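Local coordinates for protein cellulase IBT99 (Metagenomes, PDB 6WBT) that probably hydrolyses 6-phospho-alpha-glucosides as a family 4 glycoside hydrolase, binding NAD, a manganese ion and glucose 6-phosphate, at residues 80-85 and 140-145. Residues are numbered along the deposited sequence; the frame is centred on the assembly and turned at random.
With NAD (nicotinamide-adenine-dinucleotide), chain G.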
ATOM      1  N   ASP A  80      27.821   4.035  27.951  1.00 57.31           N
ATOM      2  CA  ASP A  80      28.093   3.815  26.536  1.00 58.00           C
ATOM      3  C   ASP A  80      27.286   2.671  25.942  1.00 56.36           C
ATOM      4  O   ASP A  80      26.823   2.776  24.803  1.00 56.15           O
ATOM      5  CB  ASP A  80      29.587   3.546  26.319  1.00 60.78           C
ATOM      6  CG  ASP A  80      30.431   4.790  26.497  1.00 64.31           C
ATOM      7  OD1 ASP A  80      30.106   5.821  25.872  1.00 65.28           O
ATOM      8  OD2 ASP A  80      31.415   4.738  27.261  1.00 66.63           O
ATOM      9  N   TYR A  81      27.109   1.574  26.677  1.00 54.63           N
ATOM     10  CA  TYR A  81      26.336   0.439  26.186  1.00 51.64           C
ATOM     11  C   TYR A  81      25.577  -0.184  27.345  1.00 51.07           C
ATOM     12  O   TYR A  81      26.178  -0.556  28.357  1.00 51.76           O
ATOM     13  CB  TYR A  81      27.238  -0.596  25.507  1.00 49.83           C
ATOM     14  CG  TYR A  81      27.758  -0.129  24.166  1.00 50.34           C
ATOM     15  CD1 TYR A  81      29.009   0.465  24.052  1.00 51.15           C
ATOM     16  CD2 TYR A  81      26.992  -0.267  23.017  1.00 50.40           C
ATOM     17  CE1 TYR A  81      29.483   0.901  22.831  1.00 53.77           C
ATOM     18  CE2 TYR A  81      27.458   0.165  21.791  1.00 52.06           C
ATOM     19  CZ  TYR A  81      28.703   0.749  21.703  1.00 54.74           C
ATOM     20  OH  TYR A  81      29.168   1.179  20.482  1.00 57.49           O
ATOM     21  N   ILE A  82      24.262  -0.301  27.191  1.00 48.30           N
ATOM     22  CA  ILE A  82      23.381  -0.835  28.223  1.00 48.01           C
ATOM     23  C   ILE A  82      22.811  -2.152  27.719  1.00 46.67           C
ATOM     24  O   ILE A  82      22.085  -2.183  26.718  1.00 45.54           O
ATOM     25  CB  ILE A  82      22.255   0.148  28.581  1.00 48.58           C
ATOM     26  CG1 ILE A  82      22.828   1.465  29.119  1.00 35.94           C
ATOM     27  CG2 ILE A  82      21.310  -0.476  29.598  1.00 34.57           C
ATOM     28  CD1 ILE A  82      23.091   2.514  28.053  1.00 42.16           C
HETATM   29  N   MSE A  83      23.138  -3.239  28.409  1.00 46.66           N
HETATM   30  CA  MSE A  83      22.602  -4.548  28.063  1.00 45.86           C
HETATM   31  C   MSE A  83      21.478  -4.926  29.021  1.00 47.38           C
HETATM   32  O   MSE A  83      21.721  -5.302  30.166  1.00 48.57           O
HETATM   33  CB  MSE A  83      23.708  -5.606  28.077  1.00 44.63           C
HETATM   34  CG  MSE A  83      24.774  -5.389  27.012  1.00 46.14           C
HETATM   35 SE   MSE A  83      26.119  -6.802  26.959  0.54 50.54          SE
HETATM   36  CE  MSE A  83      26.909  -6.540  28.721  1.00 50.91           C
ATOM     37  N   ALA A  84      20.242  -4.814  28.538  1.00 48.55           N
ATOM     38  CA  ALA A  84      19.061  -5.017  29.365  1.00 46.87           C
ATOM     39  C   ALA A  84      18.691  -6.493  29.416  1.00 46.21           C
ATOM     40  O   ALA A  84      18.583  -7.152  28.377  1.00 43.94           O
ATOM     41  CB  ALA A  84      17.885  -4.198  28.830  1.00 44.79           C
ATOM     42  N   GLN A  85      18.496  -7.004  30.627  1.00 47.90           N
ATOM     43  CA  GLN A  85      18.049  -8.378  30.824  1.00 48.77           C
ATOM     44  C   GLN A  85      17.134  -8.433  32.047  1.00 49.91           C
ATOM     45  O   GLN A  85      17.267  -9.292  32.919  1.00 51.23           O
ATOM     46  CB  GLN A  85      19.238  -9.328  30.960  1.00 49.70           C
ATOM     47  CG  GLN A  85      20.255  -8.926  32.016  1.00 51.40           C
ATOM     48  CD  GLN A  85      21.402  -9.910  32.118  1.00 54.35           C
ATOM     49  OE1 GLN A  85      21.678 -10.658  31.180  1.00 55.40           O
ATOM     50  NE2 GLN A  85      22.075  -9.919  33.262  1.00 54.95           N
ATOM     51  N   LYS A 140      25.268  10.592  24.474  1.00 59.91           N
ATOM     52  CA  LYS A 140      24.400  10.913  23.349  1.00 60.99           C
ATOM     53  C   LYS A 140      24.503   9.893  22.223  1.00 59.34           C
ATOM     54  O   LYS A 140      23.644   9.888  21.335  1.00 59.05           O
ATOM     55  CB  LYS A 140      24.718  12.316  22.822  1.00 65.01           C
ATOM     56  CG  LYS A 140      23.917  13.430  23.491  1.00 66.99           C
ATOM     57  CD  LYS A 140      24.186  13.513  24.987  1.00 68.66           C
ATOM     58  CE  LYS A 140      23.271  14.520  25.660  1.00 70.16           C
ATOM     59  NZ  LYS A 140      23.465  14.543  27.136  1.00 71.50           N
ATOM     60  N   LYS A 141      25.522   9.035  22.239  1.00 59.43           N
ATOM     61  CA  LYS A 141      25.642   7.929  21.297  1.00 59.39           C
ATOM     62  C   LYS A 141      25.473   6.579  21.986  1.00 56.81           C
ATOM     63  O   LYS A 141      26.099   5.592  21.594  1.00 56.41           O
ATOM     64  CB  LYS A 141      26.984   7.982  20.567  1.00 62.65           C
ATOM     65  CG  LYS A 141      27.066   9.030  19.470  1.00 65.28           C
ATOM     66  CD  LYS A 141      28.293   8.808  18.600  1.00 67.86           C
ATOM     67  CE  LYS A 141      28.323   9.764  17.419  1.00 70.09           C
ATOM     68  NZ  LYS A 141      29.462   9.469  16.504  1.00 72.35           N
ATOM     69  N   TYR A 142      24.630   6.523  23.015  1.00 55.49           N
ATOM     70  CA  TYR A 142      24.431   5.285  23.749  1.00 54.16           C
ATOM     71  C   TYR A 142      23.732   4.249  22.873  1.00 51.79           C
ATOM     72  O   TYR A 142      23.148   4.561  21.832  1.00 51.04           O
ATOM     73  CB  TYR A 142      23.611   5.536  25.017  1.00 53.83           C
ATOM     74  CG  TYR A 142      22.130   5.728  24.768  1.00 53.49           C
ATOM     75  CD1 TYR A 142      21.614   6.979  24.452  1.00 53.62           C
ATOM     76  CD2 TYR A 142      21.246   4.659  24.851  1.00 51.82           C
ATOM     77  CE1 TYR A 142      20.262   7.157  24.223  1.00 51.86           C
ATOM     78  CE2 TYR A 142      19.897   4.827  24.619  1.00 52.04           C
ATOM     79  CZ  TYR A 142      19.409   6.076  24.309  1.00 51.81           C
ATOM     80  OH  TYR A 142      18.062   6.242  24.083  1.00 51.05           O
ATOM     81  N   TRP A 143      23.799   2.995  23.312  1.00 50.86           N
ATOM     82  CA  TRP A 143      23.092   1.907  22.653  1.00 48.95           C
ATOM     83  C   TRP A 143      22.542   0.964  23.707  1.00 48.38           C
ATOM     84  O   TRP A 143      23.265   0.572  24.629  1.00 47.93           O
ATOM     85  CB  TRP A 143      24.003   1.142  21.686  1.00 48.12           C
ATOM     86  CG  TRP A 143      24.200   1.831  20.375  1.00 47.73           C
ATOM     87  CD1 TRP A 143      25.360   2.366  19.897  1.00 49.17           C
ATOM     88  CD2 TRP A 143      23.204   2.069  19.372  1.00 47.25           C
ATOM     89  NE1 TRP A 143      25.150   2.916  18.656  1.00 50.47           N
ATOM     90  CE2 TRP A 143      23.835   2.747  18.311  1.00 48.63           C
ATOM     91  CE3 TRP A 143      21.842   1.772  19.268  1.00 45.24           C
ATOM     92  CZ2 TRP A 143      23.151   3.137  17.163  1.00 46.10           C
ATOM     93  CZ3 TRP A 143      21.165   2.158  18.125  1.00 44.09           C
ATOM     94  CH2 TRP A 143      21.819   2.834  17.088  1.00 43.93           C
ATOM     95  N   ILE A 144      21.272   0.608  23.571  1.00 48.62           N
ATOM     96  CA  ILE A 144      20.622  -0.345  24.461  1.00 49.14           C
ATOM     97  C   ILE A 144      20.371  -1.612  23.654  1.00 49.58           C
ATOM     98  O   ILE A 144      19.393  -1.701  22.901  1.00 52.29           O
ATOM     99  CB  ILE A 144      19.316   0.205  25.046  1.00 49.80           C
ATOM    100  CG1 ILE A 144      19.580   1.505  25.799  1.00 52.87           C
ATOM    101  CG2 ILE A 144      18.681  -0.831  25.964  1.00 48.74           C
ATOM    102  CD1 ILE A 144      18.334   2.111  26.384  1.00 53.02           C
ATOM    103  N   VAL A 145      21.245  -2.598  23.812  1.00 47.98           N
ATOM    104  CA  VAL A 145      21.036  -3.886  23.174  1.00 50.18           C
ATOM    105  C   VAL A 145      20.076  -4.691  24.042  1.00 53.83           C
ATOM    106  O   VAL A 145      20.498  -5.430  24.943  1.00 53.84           O
ATOM    107  CB  VAL A 145      22.376  -4.620  22.945  1.00 50.65           C
ATOM    108  CG1 VAL A 145      22.122  -5.980  22.324  1.00 49.27           C
ATOM    109  CG2 VAL A 145      23.279  -3.782  22.044  1.00 51.97           C
TER
HETATM  110  PA  NAD G 503      15.811 -13.344  36.785  1.00 60.71           P
HETATM  111  O1A NAD G 503      14.439 -13.219  37.357  1.00 60.66           O
HETATM  112  O2A NAD G 503      16.691 -14.433  37.303  1.00 60.79           O
HETATM  113  O5B NAD G 503      16.564 -11.932  36.931  1.00 59.49           O
HETATM  114  C5B NAD G 503      15.949 -10.735  36.381  1.00 58.93           C
HETATM  115  C4B NAD G 503      16.526  -9.520  37.066  1.00 58.74           C
HETATM  116  O4B NAD G 503      15.875  -8.320  36.568  1.00 58.72           O
HETATM  117  C3B NAD G 503      16.369  -9.468  38.596  1.00 58.92           C
HETATM  118  O3B NAD G 503      17.619  -9.146  39.192  1.00 58.79           O
HETATM  119  C2B NAD G 503      15.370  -8.324  38.801  1.00 59.17           C
HETATM  120  O2B NAD G 503      15.448  -7.709  40.069  1.00 58.27           O
HETATM  121  C1B NAD G 503      15.762  -7.419  37.642  1.00 59.38           C
HETATM  122  N9A NAD G 503      14.771  -6.399  37.316  1.00 60.57           N
HETATM  123  C8A NAD G 503      13.407  -6.532  37.369  1.00 61.63           C
HETATM  124  N7A NAD G 503      12.762  -5.444  37.029  1.00 62.42           N
HETATM  125  C5A NAD G 503      13.762  -4.528  36.742  1.00 61.78           C
HETATM  126  C6A NAD G 503      13.722  -3.183  36.326  1.00 61.66           C
HETATM  127  N6A NAD G 503      12.595  -2.507  36.123  1.00 62.06           N
HETATM  128  N1A NAD G 503      14.904  -2.553  36.132  1.00 61.36           N
HETATM  129  C2A NAD G 503      16.035  -3.240  36.341  1.00 61.28           C
HETATM  130  N3A NAD G 503      16.194  -4.501  36.730  1.00 61.17           N
HETATM  131  C4A NAD G 503      15.008  -5.103  36.918  1.00 61.40           C
HETATM  132  O3  NAD G 503      15.699 -13.494  35.193  1.00 63.16           O
HETATM  133  PN  NAD G 503      16.442 -14.451  34.141  1.00 64.77           P
HETATM  134  O1N NAD G 503      17.917 -14.334  34.339  1.00 65.78           O
HETATM  135  O2N NAD G 503      15.820 -15.807  34.196  1.00 64.49           O
HETATM  136  O5D NAD G 503      16.033 -13.735  32.767  1.00 65.09           O
HETATM  137  C5D NAD G 503      16.323 -12.322  32.630  1.00 64.02           C
HETATM  138  C4D NAD G 503      15.632 -11.791  31.399  1.00 63.82           C
HETATM  139  O4D NAD G 503      16.288 -12.317  30.224  1.00 64.07           O
HETATM  140  C3D NAD G 503      14.155 -12.182  31.242  1.00 64.18           C
HETATM  141  O3D NAD G 503      13.398 -11.046  30.847  1.00 65.01           O
HETATM  142  C2D NAD G 503      14.239 -13.214  30.113  1.00 63.47           C
HETATM  143  O2D NAD G 503      13.015 -13.457  29.439  1.00 62.16           O
HETATM  144  C1D NAD G 503      15.303 -12.570  29.235  1.00 65.22           C
HETATM  145  N1N NAD G 503      15.863 -13.516  28.229  1.00 67.80           N
HETATM  146  C2N NAD G 503      15.521 -13.386  26.909  1.00 69.46           C
HETATM  147  C3N NAD G 503      16.009 -14.272  25.961  1.00 71.34           C
HETATM  148  C7N NAD G 503      15.640 -14.038  24.518  1.00 73.81           C
HETATM  149  O7N NAD G 503      15.458 -15.001  23.778  1.00 75.16           O
HETATM  150  N7N NAD G 503      15.562 -12.783  24.099  1.00 74.43           N
HETATM  151  C4N NAD G 503      16.827 -15.320  26.374  1.00 70.34           C
HETATM  152  C5N NAD G 503      17.191 -15.418  27.699  1.00 69.07           C
HETATM  153  C6N NAD G 503      16.702 -14.507  28.609  1.00 67.87           C
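Two neighbouring parallel strands of the NAD-binding Rossmann-type sheet, 81-84 and 143-146, pair here, Ile82 lying beside Ile144. The backbone of Ile82 carries the main link: its N donates to Trp143 O at 2.9 Å in an almost straight bond. Weak bonds run from Val145 N to Ile82 O, which also receives a CA-H...O contact from Ile144 CA, and from Trp143 N to Asp80 O.

On one face of the sheet Tyr81 and Trp143 run side by side. Both set off the same way, CG anti to the carbonyl carbon (chi1 -72° and -79°). The planes of the Tyr81 ring and the five-membered ring of Trp143 lie 19° apart, but the rings are slid apart and barely overlap. Tyr81 CE2 lies 3.6 Å from Trp143 CD1, and Tyr81 CD2 is also 3.6 Å from Trp143 CB. Replacing Tyr81 by an alanine is likely to open a gap beside the indole and take away its aromatic neighbour. On the other face, Ile82 CB meets Ile144 CG1 at 4.1 Å.

Farther along the chain, the backbone O of Gln85 comes within 3.2 Å of NAD C5D. Strands 5-10 and 167-170 flank the pair; helix 321-334 packs on Tyr81 and Val145, helix 114-136 on Ile82 and Ile144.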